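PDB 3E2V: 3'-5'-exonuclease, which probably cuts double-stranded DNA internally and trims it from the 3' end, as a magnesium-dependent nuclease of the TatD family. Local coordinates for residues R46-R50 / P331-S335; Y142-N146 / L190-L194; F217-D223 / S239-F244; T302-E308 / R356-M362. One frame throughout, in Å; residues are numbered along the deposited sequence.

Contact 1 (R46-R50 / P331-S335); sequences RAAQR and PAFKS
Arg46 and Phe333 are brought together by first torsions that set each CG beside its own backbone N and anti to the carbonyl carbon (chi1 -71° and -64°): the arginine chain leaves helix 40-49 toward the loop, and the phenyl ring reaches back to meet it. The methylenes of Arg46 then run across one face of the ring. CG sits nearly over the middle, 3.8 Å from the Phe333 centroid and 11° off the ring normal, a CH-pi contact. On one side of it Arg46 CB rests 3.5 Å from Phe333 CE2, and on the other Arg46 CD lies 3.7 Å from Phe333 CD2. The chain bends about CG-CD, so its guanidinium stands steeply to the ring instead of stacking on it; its NE forms a salt bridge with Glu358 and its NH2 one with Asp39. At the rim, Gln49 CD lies near the ring plane, and Gln49 NE2 comes to 3.6 Å from Phe333 CE1. Arg50, the first residue past the helix, brings CG to 3.8 Å from Phe333 CE2 and 4.3 Å from Ala332 CB, then doubles back to pair through NH2 with Glu363. No hydrogen bond joins the two segments. The two arginines thus lend their methylenes to the ring and Gln49 its amide, while both arginine charges are settled by acids elsewhere in the chain.

Contact 2 (Y142-N146 / L190-L194); sequences YDLMN and LNDKL
Tyr142 and Leu190 form the apolar centre together with Leu194. Leu190 CD1 lies over one face of the tyrosine ring, 3.9 Å from its centroid and displaced toward the rim, and Leu190 CB reaches to 3.6 Å from Tyr142 CE1. Leu194 CD1 approaches the same ring carbon, Tyr142 CE1, at 3.8 Å, and also meets Met145 CB at 4.0 Å. The other face of the tyrosine is covered from within its own helix, where the ND2 of Asn146, one turn on, stands above the ring centre. Outward lies the polar edge, organised by Asn191. Its ND2 donates to Tyr142 OH at 2.9 Å and to Asn146 OD1 at 3.0 Å, so one amide nitrogen ties together two side chains a turn apart. With CG placed between the backbone N and the carbonyl carbon (chi1 66°), its OD1 turns back to accept from Leu194 N at 3.0 Å in a nearly straight bond (176°). Without the amide, as with an alanine here, Tyr142 OH and Asn146 OD1 are likely to lose their shared donor and the short helix its cap. Farther out, a water links Asn146 O to Lys193 NZ. This is a classic asparagine N-cap whose second amide atom grips a neighbouring helix, here joining helix 132-149 to the start of helix 192-195 on the outside of the TIM barrel.

Contact 3 (F217-D223 / S239-F244); sequences FVVGFTD and SGFYKF
Phe221 and Tyr242 are the hydrogen-bonded pair of a small antiparallel ladder: Phe221 N donates to Tyr242 O at 3.0 Å, and Tyr242 N to Phe221 O at 2.8 Å. Backbone bonds flank the two-residue ladder, each at 2.8 Å: Asp223 N to Gly240 O at one end and, at the other, Phe244 N to Phe217 O in the last helical turn. Phe221 and Tyr242 turn to one face, where Phe221 CE2 rests 3.7 Å from Tyr242 CB. Their rings are nearly parallel but slid apart. Phe221 CG sits between the backbone N and the carbonyl carbon (chi1 73°), and the ring's CE2 ends over the centre of the Phe217 ring. Phe217 CB in turn lies over the face of Phe244, 3.5 Å from that ring's centroid. On the face carrying Thr222 and Phe241, Thr222 OG1 meets the edge of the Phe241 ring. Gly220 makes the turn out of the helix with positive phi, packed so closely against Phe241 that a side chain there would collide with the ring. The extended Lys243 brings CE to 3.3 Å from Val218 O. Ser239 OG accepts from Phe241 N, an ST turn, and is also hydrogen-bonded to Ser237 OG. Segment 239-244 thus runs back along strand 221-222 to the end of helix 207-219, while Phe217, Phe221 and Tyr242 pack on helix 174-187, whose Lys186 salt-bridges Asp223.

Contact 4 (T302-E308 / R356-M362); sequences TDAPWCE and RNEPCNM. With MG (magnesium ion), chain E; GOL (glycerol), chain D.
Asn357 presents its flat amide edge-on to the opposite loop: ND2 donates to Trp306 O at 2.9 Å, with the acceptor close to the amide plane. At the other corner Asn357 OD1 accepts from Asn361 ND2 at 2.8 Å, nearly straight in line with its carbonyl (178°). The Trp306 indole carries Pro305 CG over the centre of one face. Pro305, behind a cis peptide, offers its O to Asn357 N at 2.9 Å, the donor standing above the carbonyl plane. Elsewhere in the interface, Ala304 CB packs 3.6 Å from Glu358 CA, and Thr302 CG2 comes to 3.8 Å from Met362 CG. A water donates to both Thr302 O and Cys307 O. Replaced by a leucine, Asn357 would probably leave Trp306 O and Asn361 ND2 without their amide partner. Asp303 points away from this interface, and its OD1 binds magnesium at 2.2 Å beside His253, with waters also bound to the metal. The chemistry thus divides the loop: neutral amides and carbonyls hold its backbone on one side, while on the other its carboxylate serves the metal site of this TatD-type barrel.

Overall arrangement
From the N terminus, helix 40-49 supplies the first half of contact 1, whose partner at 331-335 arrives only after all eight barrel strands. Contacts 2 and 3 lie within that long loop and follow one another: 142-146 closes on 190-194, then 217-223 on 239-244, and they touch where Leu190 CD2 packs on Tyr242 OH. Contact 4 crosses contact 1, since 302-308 precedes 331-335 while 356-362 follows it; the salt bridge from Arg46 to Glu358 joins the two. Contacts 1 and 4 therefore tie the late loops to the first helix and the metal site. On the opposite side of the chain's centre, contact 2 joins helices 132-149 and 192-195, and contact 3 pairs strands 221-222 and 241-242.

Contact 1 (R46-R50 / P331-S335)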
loop_
_atom_site.group_PDB
_atom_site.type_symbol
_atom_site.label_atom_id
_atom_site.label_comp_id
_atom_site.label_asym_id
_atom_site.label_seq_id
_atom_site.Cartn_x
_atom_site.Cartn_y
_atom_site.Cartn_z
ATOM N N ARG A 46 3.899 -5.704 19.432
ATOM C CA ARG A 46 4.602 -4.419 19.558
ATOM C C ARG A 46 3.754 -3.286 18.979
ATOM O O ARG A 46 3.639 -2.210 19.584
ATOM C CB ARG A 46 5.967 -4.440 18.870
ATOM C CG ARG A 46 6.987 -5.300 19.587
ATOM C CD ARG A 46 8.354 -5.131 18.996
ATOM N NE ARG A 46 8.556 -5.756 17.677
ATOM C CZ ARG A 46 8.842 -7.042 17.493
ATOM N NH1 ARG A 46 8.863 -7.895 18.525
ATOM N NH2 ARG A 46 9.058 -7.492 16.261
ATOM N N ALA A 47 3.163 -3.522 17.808
ATOM C CA ALA A 47 2.328 -2.501 17.187
ATOM C C ALA A 47 1.112 -2.147 18.060
ATOM O O ALA A 47 0.777 -0.975 18.233
ATOM C CB ALA A 47 1.895 -2.960 15.780
ATOM N N ALA A 48 0.459 -3.171 18.612
ATOM C CA ALA A 48 -0.733 -2.964 19.455
ATOM C C ALA A 48 -0.369 -2.162 20.706
ATOM O O ALA A 48 -1.113 -1.270 21.145
ATOM C CB ALA A 48 -1.356 -4.288 19.840
ATOM N N GLN A 49 0.800 -2.460 21.260
ATOM C CA GLN A 49 1.296 -1.750 22.437
ATOM C C GLN A 49 1.552 -0.277 22.123
ATOM O O GLN A 49 1.429 0.581 23.010
ATOM C CB GLN A 49 2.558 -2.435 22.970
ATOM C CG GLN A 49 3.033 -1.854 24.300
ATOM C CD GLN A 49 4.077 -2.712 24.979
ATOM O OE1 GLN A 49 3.979 -3.952 25.000
ATOM N NE2 GLN A 49 5.078 -2.063 25.539
ATOM N N ARG A 50 1.905 0.023 20.868
ATOM C CA ARG A 50 2.088 1.407 20.424
ATOM C C ARG A 50 0.860 1.943 19.654
ATOM O O ARG A 50 0.975 2.802 18.775
ATOM C CB ARG A 50 3.390 1.565 19.622
ATOM C CG ARG A 50 4.651 1.009 20.297
ATOM C CD ARG A 50 4.803 1.551 21.724
ATOM N NE ARG A 50 4.726 3.016 21.714
ATOM C CZ ARG A 50 4.346 3.747 22.759
ATOM N NH1 ARG A 50 4.006 3.154 23.905
ATOM N NH2 ARG A 50 4.313 5.072 22.649
ATOM N N PRO A 331 14.546 3.836 19.894
ATOM C CA PRO A 331 13.434 3.140 19.249
ATOM C C PRO A 331 12.370 2.728 20.269
ATOM O O PRO A 331 12.587 2.844 21.477
ATOM C CB PRO A 331 14.102 1.905 18.647
ATOM C CG PRO A 331 15.294 1.659 19.530
ATOM C CD PRO A 331 15.779 3.025 19.893
ATOM N N ALA A 332 11.225 2.237 19.796
ATOM C CA ALA A 332 10.093 1.955 20.690
ATOM C C ALA A 332 10.336 0.762 21.627
ATOM O O ALA A 332 9.700 0.635 22.679
ATOM C CB ALA A 332 8.824 1.738 19.876
ATOM N N PHE A 333 11.232 -0.119 21.193
ATOM C CA PHE A 333 11.621 -1.343 21.901
ATOM C C PHE A 333 13.101 -1.512 21.592
ATOM O O PHE A 333 13.595 -0.927 20.631
ATOM C CB PHE A 333 10.847 -2.549 21.345
ATOM C CG PHE A 333 9.362 -2.467 21.567
ATOM C CD1 PHE A 333 8.796 -2.987 22.719
ATOM C CD2 PHE A 333 8.534 -1.841 20.637
ATOM C CE1 PHE A 333 7.429 -2.899 22.946
ATOM C CE2 PHE A 333 7.158 -1.749 20.851
ATOM C CZ PHE A 333 6.609 -2.268 22.011
ATOM N N LYS A 334 13.811 -2.311 22.389
ATOM C CA LYS A 334 15.234 -2.533 22.135
ATOM C C LYS A 334 15.384 -3.145 20.748
ATOM O O LYS A 334 14.599 -4.015 20.386
ATOM C CB LYS A 334 15.834 -3.500 23.162
ATOM C CG LYS A 334 17.349 -3.730 23.008
ATOM C CD LYS A 334 18.128 -2.436 23.162
ATOM C CE LYS A 334 19.599 -2.559 22.784
ATOM N NZ LYS A 334 20.185 -1.185 22.637
ATOM N N SER A 335 16.385 -2.690 19.999
ATOM C CA SER A 335 16.639 -3.114 18.620
ATOM C C SER A 335 17.993 -3.809 18.585
ATOM O O SER A 335 18.981 -3.261 19.074
ATOM C CB SER A 335 16.653 -1.882 17.716
ATOM O OG SER A 335 16.780 -2.197 16.343
#

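Contact 2 (Y142-N146 / L190-L194)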
loop_
_atom_site.group_PDB
_atom_site.type_symbol
_atom_site.label_atom_id
_atom_site.label_comp_id
_atom_site.label_asym_id
_atom_site.label_seq_id
_atom_site.Cartn_x
_atom_site.Cartn_y
_atom_site.Cartn_z
ATOM N N TYR A 142 -9.949 -11.714 -11.376
ATOM C CA TYR A 142 -11.350 -11.351 -11.118
ATOM C C TYR A 142 -12.033 -12.382 -10.233
ATOM O O TYR A 142 -12.689 -12.044 -9.229
ATOM C CB TYR A 142 -12.082 -11.246 -12.463
ATOM C CG TYR A 142 -13.534 -10.822 -12.386
ATOM C CD1 TYR A 142 -13.898 -9.611 -11.792
ATOM C CD2 TYR A 142 -14.535 -11.609 -12.932
ATOM C CE1 TYR A 142 -15.220 -9.194 -11.732
ATOM C CE2 TYR A 142 -15.869 -11.199 -12.882
ATOM C CZ TYR A 142 -16.198 -9.988 -12.284
ATOM O OH TYR A 142 -17.512 -9.567 -12.224
ATOM N N ASP A 143 -11.856 -13.648 -10.601
ATOM C CA ASP A 143 -12.452 -14.739 -9.824
ATOM C C ASP A 143 -11.979 -14.738 -8.368
ATOM O O ASP A 143 -12.785 -14.902 -7.451
ATOM C CB ASP A 143 -12.155 -16.086 -10.474
ATOM C CG ASP A 143 -12.991 -16.337 -11.735
ATOM O OD1 ASP A 143 -13.947 -15.571 -12.030
ATOM O OD2 ASP A 143 -12.652 -17.309 -12.448
ATOM N N LEU A 144 -10.683 -14.519 -8.157
ATOM C CA LEU A 144 -10.130 -14.423 -6.809
ATOM C C LEU A 144 -10.749 -13.284 -6.003
ATOM O O LEU A 144 -11.160 -13.461 -4.854
ATOM C CB LEU A 144 -8.613 -14.247 -6.865
ATOM C CG LEU A 144 -7.899 -14.190 -5.514
ATOM C CD1 LEU A 144 -8.104 -15.498 -4.762
ATOM C CD2 LEU A 144 -6.410 -13.931 -5.739
ATOM N N MET A 145 -10.811 -12.099 -6.608
ATOM C CA MET A 145 -11.436 -10.946 -5.969
ATOM C C MET A 145 -12.883 -11.249 -5.586
ATOM O O MET A 145 -13.287 -10.979 -4.464
ATOM C CB MET A 145 -11.375 -9.717 -6.892
ATOM C CG MET A 145 -9.982 -9.179 -7.129
ATOM S SD MET A 145 -10.027 -7.680 -8.225
ATOM C CE MET A 145 -8.243 -7.297 -8.300
ATOM N N ASN A 146 -13.650 -11.833 -6.504
ATOM C CA ASN A 146 -15.031 -12.172 -6.195
ATOM C C ASN A 146 -15.172 -13.200 -5.081
ATOM O O ASN A 146 -16.007 -13.029 -4.201
ATOM C CB ASN A 146 -15.762 -12.633 -7.447
ATOM C CG ASN A 146 -16.038 -11.508 -8.378
ATOM O OD1 ASN A 146 -16.246 -10.366 -7.953
ATOM N ND2 ASN A 146 -16.056 -11.812 -9.665
ATOM N N LEU A 190 -16.180 -4.129 -12.649
ATOM C CA LEU A 190 -17.002 -5.097 -13.408
ATOM C C LEU A 190 -18.331 -5.468 -12.784
ATOM O O LEU A 190 -19.256 -5.915 -13.486
ATOM C CB LEU A 190 -16.222 -6.374 -13.687
ATOM C CG LEU A 190 -15.452 -6.381 -15.005
ATOM C CD1 LEU A 190 -14.866 -7.755 -15.241
ATOM C CD2 LEU A 190 -16.285 -5.948 -16.221
ATOM N N ASN A 191 -18.428 -5.328 -11.472
ATOM C CA ASN A 191 -19.681 -5.597 -10.780
ATOM C C ASN A 191 -19.861 -4.625 -9.620
ATOM O O ASN A 191 -18.909 -3.920 -9.246
ATOM C CB ASN A 191 -19.767 -7.077 -10.362
ATOM C CG ASN A 191 -18.732 -7.466 -9.309
ATOM O OD1 ASN A 191 -18.647 -6.851 -8.248
ATOM N ND2 ASN A 191 -17.957 -8.510 -9.597
ATOM N N ASP A 192 -21.064 -4.563 -9.053
ATOM C CA ASP A 192 -21.365 -3.557 -8.031
ATOM C C ASP A 192 -20.505 -3.675 -6.771
ATOM O O ASP A 192 -20.089 -2.667 -6.207
ATOM C CB ASP A 192 -22.853 -3.557 -7.659
ATOM C CG ASP A 192 -23.745 -3.033 -8.776
ATOM O OD1 ASP A 192 -23.244 -2.461 -9.777
ATOM O OD2 ASP A 192 -24.976 -3.194 -8.648
ATOM N N LYS A 193 -20.238 -4.905 -6.340
ATOM C CA LYS A 193 -19.501 -5.106 -5.097
ATOM C C LYS A 193 -18.064 -4.609 -5.232
ATOM O O LYS A 193 -17.601 -3.820 -4.412
ATOM C CB LYS A 193 -19.526 -6.567 -4.668
ATOM C CG LYS A 193 -19.084 -6.793 -3.212
ATOM C CD LYS A 193 -19.004 -8.286 -2.851
ATOM C CE LYS A 193 -20.377 -8.957 -2.748
ATOM N NZ LYS A 193 -20.279 -10.453 -2.613
ATOM N N LEU A 194 -17.379 -5.046 -6.282
ATOM C CA LEU A 194 -16.005 -4.588 -6.503
ATOM C C LEU A 194 -15.945 -3.098 -6.791
ATOM O O LEU A 194 -15.000 -2.438 -6.389
ATOM C CB LEU A 194 -15.334 -5.369 -7.624
ATOM C CG LEU A 194 -15.161 -6.888 -7.392
ATOM C CD1 LEU A 194 -14.301 -7.496 -8.483
ATOM C CD2 LEU A 194 -14.591 -7.199 -5.991
HETATM O O HOH W 1 -18.403 -11.728 -4.369
#

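Contact 3 (F217-D223 / S239-F244)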
loop_
_atom_site.group_PDB
_atom_site.type_symbol
_atom_site.label_atom_id
_atom_site.label_comp_id
_atom_site.label_asym_id
_atom_site.label_seq_id
_atom_site.Cartn_x
_atom_site.Cartn_y
_atom_site.Cartn_z
ATOM N N PHE A 217 -11.267 6.943 -16.229
ATOM C CA PHE A 217 -12.207 6.281 -15.338
ATOM C C PHE A 217 -12.976 7.271 -14.446
ATOM O O PHE A 217 -14.108 7.004 -14.061
ATOM C CB PHE A 217 -11.452 5.284 -14.456
ATOM C CG PHE A 217 -10.993 4.045 -15.187
ATOM C CD1 PHE A 217 -11.772 2.877 -15.173
ATOM C CD2 PHE A 217 -9.800 4.042 -15.912
ATOM C CE1 PHE A 217 -11.352 1.730 -15.863
ATOM C CE2 PHE A 217 -9.368 2.888 -16.584
ATOM C CZ PHE A 217 -10.150 1.740 -16.570
ATOM N N VAL A 218 -12.350 8.396 -14.099
ATOM C CA VAL A 218 -13.031 9.418 -13.298
ATOM C C VAL A 218 -14.194 10.037 -14.090
ATOM O O VAL A 218 -15.306 10.193 -13.552
ATOM C CB VAL A 218 -12.030 10.518 -12.813
ATOM C CG1 VAL A 218 -12.781 11.753 -12.280
ATOM C CG2 VAL A 218 -11.095 9.946 -11.740
ATOM N N VAL A 219 -13.944 10.345 -15.367
ATOM C CA VAL A 219 -14.968 10.943 -16.249
ATOM C C VAL A 219 -15.876 9.892 -16.857
ATOM O O VAL A 219 -17.076 10.132 -17.013
ATOM C CB VAL A 219 -14.328 11.791 -17.357
ATOM C CG1 VAL A 219 -15.411 12.331 -18.319
ATOM C CG2 VAL A 219 -13.543 12.931 -16.712
ATOM N N GLY A 220 -15.312 8.725 -17.161
ATOM C CA GLY A 220 -16.032 7.631 -17.826
ATOM C C GLY A 220 -15.587 7.447 -19.269
ATOM O O GLY A 220 -15.298 8.420 -19.968
ATOM N N PHE A 221 -15.483 6.194 -19.700
ATOM C CA PHE A 221 -15.194 5.899 -21.114
ATOM C C PHE A 221 -15.789 4.560 -21.492
ATOM O O PHE A 221 -16.071 3.731 -20.633
ATOM C CB PHE A 221 -13.687 5.900 -21.398
ATOM C CG PHE A 221 -12.974 4.696 -20.850
ATOM C CD1 PHE A 221 -12.631 3.626 -21.666
ATOM C CD2 PHE A 221 -12.672 4.635 -19.494
ATOM C CE1 PHE A 221 -11.974 2.510 -21.127
ATOM C CE2 PHE A 221 -12.034 3.539 -18.953
ATOM C CZ PHE A 221 -11.673 2.481 -19.764
ATOM N N THR A 222 -15.946 4.352 -22.798
ATOM C CA THR A 222 -16.537 3.136 -23.325
ATOM C C THR A 222 -15.477 2.300 -24.031
ATOM O O THR A 222 -14.738 2.809 -24.872
ATOM C CB THR A 222 -17.710 3.476 -24.280
ATOM O OG1 THR A 222 -18.685 4.227 -23.553
ATOM C CG2 THR A 222 -18.373 2.202 -24.812
ATOM N N ASP A 223 -15.398 1.026 -23.643
ATOM C CA ASP A 223 -14.427 0.093 -24.208
ATOM C C ASP A 223 -15.150 -0.829 -25.186
ATOM O O ASP A 223 -15.622 -1.898 -24.805
ATOM C CB ASP A 223 -13.777 -0.722 -23.087
ATOM C CG ASP A 223 -12.763 -1.736 -23.603
ATOM O OD1 ASP A 223 -12.309 -1.642 -24.757
ATOM O OD2 ASP A 223 -12.424 -2.653 -22.833
ATOM N N SER A 239 -22.780 -2.450 -21.873
ATOM C CA SER A 239 -22.485 -1.178 -22.540
ATOM C C SER A 239 -21.007 -0.964 -22.813
ATOM O O SER A 239 -20.648 -0.270 -23.766
ATOM C CB SER A 239 -23.027 0.007 -21.729
ATOM O OG SER A 239 -22.273 0.196 -20.537
ATOM N N GLY A 240 -20.151 -1.541 -21.974
ATOM C CA GLY A 240 -18.716 -1.287 -22.062
ATOM C C GLY A 240 -18.277 0.022 -21.415
ATOM O O GLY A 240 -17.126 0.442 -21.582
ATOM N N PHE A 241 -19.215 0.685 -20.732
ATOM C CA PHE A 241 -18.949 1.974 -20.088
ATOM C C PHE A 241 -18.356 1.771 -18.694
ATOM O O PHE A 241 -18.994 1.200 -17.798
ATOM C CB PHE A 241 -20.231 2.813 -20.011
ATOM C CG PHE A 241 -20.030 4.195 -19.440
ATOM C CD1 PHE A 241 -19.326 5.155 -20.134
ATOM C CD2 PHE A 241 -20.593 4.530 -18.221
ATOM C CE1 PHE A 241 -19.157 6.445 -19.621
ATOM C CE2 PHE A 241 -20.426 5.812 -17.693
ATOM C CZ PHE A 241 -19.707 6.770 -18.398
ATOM N N TYR A 242 -17.127 2.254 -18.544
ATOM C CA TYR A 242 -16.375 2.196 -17.288
ATOM C C TYR A 242 -16.309 3.583 -16.653
ATOM O O TYR A 242 -15.801 4.518 -17.272
ATOM C CB TYR A 242 -14.955 1.715 -17.549
ATOM C CG TYR A 242 -14.884 0.247 -17.908
ATOM C CD1 TYR A 242 -14.866 -0.721 -16.910
ATOM C CD2 TYR A 242 -14.862 -0.166 -19.238
ATOM C CE1 TYR A 242 -14.814 -2.068 -17.215
ATOM C CE2 TYR A 242 -14.810 -1.513 -19.559
ATOM C CZ TYR A 242 -14.782 -2.456 -18.538
ATOM O OH TYR A 242 -14.722 -3.796 -18.837
ATOM N N LYS A 243 -16.788 3.701 -15.415
ATOM C CA LYS A 243 -16.650 4.947 -14.660
ATOM C C LYS A 243 -16.593 4.637 -13.175
ATOM O O LYS A 243 -17.416 3.872 -12.681
ATOM C CB LYS A 243 -17.825 5.923 -14.945
ATOM C CG LYS A 243 -17.635 7.288 -14.311
ATOM C CD LYS A 243 -18.827 8.208 -14.557
ATOM C CE LYS A 243 -18.510 9.594 -13.995
ATOM N NZ LYS A 243 -19.702 10.511 -14.064
ATOM N N PHE A 244 -15.649 5.241 -12.456
ATOM C CA PHE A 244 -15.620 5.047 -11.013
ATOM C C PHE A 244 -16.915 5.530 -10.358
ATOM O O PHE A 244 -17.462 6.588 -10.697
ATOM C CB PHE A 244 -14.476 5.815 -10.366
ATOM C CG PHE A 244 -13.092 5.339 -10.723
ATOM C CD1 PHE A 244 -12.795 3.997 -10.996
ATOM C CD2 PHE A 244 -12.054 6.252 -10.691
ATOM C CE1 PHE A 244 -11.467 3.596 -11.295
ATOM C CE2 PHE A 244 -10.733 5.857 -10.976
ATOM C CZ PHE A 244 -10.442 4.523 -11.266
HETATM O O HOH W 2 -16.160 9.008 -11.213
HETATM O O HOH W 3 -13.880 -4.246 -21.341
#

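Contact 4 (T302-E308 / R356-M362)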
loop_
_atom_site.group_PDB
_atom_site.type_symbol
_atom_site.label_atom_id
_atom_site.label_comp_id
_atom_site.label_asym_id
_atom_site.label_seq_id
_atom_site.Cartn_x
_atom_site.Cartn_y
_atom_site.Cartn_z
ATOM N N THR A 302 3.457 2.958 7.391
ATOM C CA THR A 302 4.893 2.754 7.627
ATOM C C THR A 302 5.636 2.237 6.400
ATOM O O THR A 302 6.832 2.511 6.223
ATOM C CB THR A 302 5.198 1.758 8.781
ATOM O OG1 THR A 302 4.621 0.470 8.493
ATOM C CG2 THR A 302 4.736 2.297 10.130
ATOM N N ASP A 303 4.949 1.477 5.540
ATOM C CA ASP A 303 5.618 0.699 4.473
ATOM C C ASP A 303 6.587 -0.328 5.055
ATOM O O ASP A 303 7.479 -0.817 4.340
ATOM C CB ASP A 303 6.309 1.603 3.431
ATOM C CG ASP A 303 6.390 0.947 2.072
ATOM O OD1 ASP A 303 5.414 0.254 1.685
ATOM O OD2 ASP A 303 7.425 1.126 1.385
ATOM N N ALA A 304 6.389 -0.682 6.329
ATOM C CA ALA A 304 7.291 -1.658 6.973
ATOM C C ALA A 304 7.393 -2.923 6.090
ATOM O O ALA A 304 6.385 -3.391 5.539
ATOM C CB ALA A 304 6.793 -1.991 8.330
ATOM N N PRO A 305 8.593 -3.491 5.934
ATOM C CA PRO A 305 9.832 -3.207 6.658
ATOM C C PRO A 305 10.679 -2.064 6.108
ATOM O O PRO A 305 11.792 -1.850 6.601
ATOM C CB PRO A 305 10.604 -4.514 6.504
ATOM C CG PRO A 305 10.270 -4.929 5.094
ATOM C CD PRO A 305 8.775 -4.582 4.944
ATOM N N TRP A 306 10.183 -1.375 5.085
ATOM C CA TRP A 306 10.885 -0.264 4.439
ATOM C C TRP A 306 10.592 1.057 5.133
ATOM O O TRP A 306 9.778 1.123 6.063
ATOM C CB TRP A 306 10.429 -0.171 2.977
ATOM C CG TRP A 306 10.368 -1.523 2.323
ATOM C CD1 TRP A 306 9.246 -2.182 1.882
ATOM C CD2 TRP A 306 11.471 -2.388 2.062
ATOM N NE1 TRP A 306 9.593 -3.401 1.357
ATOM C CE2 TRP A 306 10.951 -3.557 1.453
ATOM C CE3 TRP A 306 12.856 -2.289 2.275
ATOM C CZ2 TRP A 306 11.770 -4.628 1.061
ATOM C CZ3 TRP A 306 13.672 -3.354 1.880
ATOM C CH2 TRP A 306 13.121 -4.506 1.279
ATOM N N CYS A 307 11.301 2.100 4.699
ATOM C CA CYS A 307 10.977 3.483 5.065
ATOM C C CYS A 307 11.189 3.846 6.531
ATOM O O CYS A 307 10.482 4.701 7.085
ATOM C CB CYS A 307 9.569 3.851 4.591
ATOM S SG CYS A 307 9.365 3.725 2.782
ATOM N N GLU A 308 12.201 3.229 7.147
ATOM C CA GLU A 308 12.626 3.649 8.494
ATOM C C GLU A 308 12.955 5.138 8.470
ATOM O O GLU A 308 13.607 5.611 7.550
ATOM C CB GLU A 308 13.861 2.855 8.927
ATOM C CG GLU A 308 14.307 3.121 10.348
ATOM C CD GLU A 308 15.626 2.438 10.702
ATOM O OE1 GLU A 308 16.267 1.822 9.808
ATOM O OE2 GLU A 308 16.045 2.544 11.883
ATOM N N ARG A 356 15.134 -2.967 10.179
ATOM C CA ARG A 356 13.851 -3.522 9.740
ATOM C C ARG A 356 12.736 -2.685 10.359
ATOM O O ARG A 356 12.489 -2.741 11.575
ATOM C CB ARG A 356 13.701 -4.996 10.152
ATOM C CG ARG A 356 12.416 -5.664 9.649
ATOM C CD ARG A 356 12.286 -7.083 10.180
ATOM N NE ARG A 356 11.876 -7.091 11.589
ATOM C CZ ARG A 356 11.467 -8.160 12.275
ATOM N NH1 ARG A 356 11.401 -9.369 11.710
ATOM N NH2 ARG A 356 11.112 -8.017 13.557
ATOM N N ASN A 357 12.054 -1.903 9.522
ATOM C CA ASN A 357 10.977 -1.065 10.044
ATOM C C ASN A 357 9.766 -1.907 10.454
ATOM O O ASN A 357 9.616 -3.049 10.006
ATOM C CB ASN A 357 10.610 0.019 9.026
ATOM C CG ASN A 357 9.845 1.164 9.647
ATOM O OD1 ASN A 357 9.860 1.359 10.871
ATOM N ND2 ASN A 357 9.150 1.918 8.804
ATOM N N GLU A 358 8.920 -1.359 11.330
ATOM C CA GLU A 358 7.755 -2.078 11.826
ATOM C C GLU A 358 6.529 -1.184 11.925
ATOM O O GLU A 358 6.671 0.040 12.050
ATOM C CB GLU A 358 8.026 -2.664 13.215
ATOM C CG GLU A 358 9.188 -3.642 13.272
ATOM C CD GLU A 358 9.188 -4.479 14.547
ATOM O OE1 GLU A 358 8.308 -4.272 15.405
ATOM O OE2 GLU A 358 10.096 -5.331 14.705
ATOM N N PRO A 359 5.329 -1.792 11.910
ATOM C CA PRO A 359 4.106 -0.983 12.092
ATOM C C PRO A 359 4.041 -0.238 13.435
ATOM O O PRO A 359 3.329 0.780 13.534
ATOM C CB PRO A 359 2.968 -2.013 11.959
ATOM C CG PRO A 359 3.623 -3.352 12.219
ATOM C CD PRO A 359 5.025 -3.222 11.677
ATOM N N CYS A 360 4.769 -0.689 14.459
ATOM C CA CYS A 360 4.756 0.059 15.721
ATOM C C CYS A 360 5.373 1.439 15.591
ATOM O O CYS A 360 5.314 2.246 16.537
ATOM C CB CYS A 360 5.446 -0.693 16.868
ATOM S SG CYS A 360 7.226 -0.967 16.674
ATOM N N ASN A 361 5.963 1.726 14.436
ATOM C CA ASN A 361 6.552 3.033 14.187
ATOM C C ASN A 361 5.602 4.029 13.522
ATOM O O ASN A 361 6.013 5.113 13.114
ATOM C CB ASN A 361 7.865 2.886 13.412
ATOM C CG ASN A 361 8.971 2.312 14.281
ATOM O OD1 ASN A 361 8.859 2.301 15.506
ATOM N ND2 ASN A 361 10.014 1.799 13.659
ATOM N N MET A 362 4.322 3.677 13.465
ATOM C CA MET A 362 3.287 4.630 13.035
ATOM C C MET A 362 3.377 5.950 13.795
ATOM O O MET A 362 3.263 7.032 13.211
ATOM C CB MET A 362 1.902 4.007 13.216
ATOM C CG MET A 362 1.525 3.085 12.052
ATOM S SD MET A 362 1.239 3.917 10.400
ATOM C CE MET A 362 -0.425 4.616 10.754
HETATM MG MG MG E . 4.964 0.074 -0.512
HETATM C C1 GOL D . 14.715 -0.173 12.697
HETATM O O1 GOL D . 16.065 0.128 13.016
HETATM C C2 GOL D . 13.936 -0.675 13.907
HETATM O O2 GOL D . 14.540 -1.832 14.423
HETATM C C3 GOL D . 13.910 0.379 15.017
HETATM O O3 GOL D . 12.819 1.261 14.834
HETATM O O HOH W 4 7.807 4.645 7.571
HETATM O O HOH W 5 6.524 -1.270 -0.606
HETATM O O HOH W 6 6.261 1.479 -1.134
HETATM O O HOH W 7 3.771 -1.570 -0.184
HETATM O O HOH W 8 4.692 -0.063 -3.071
#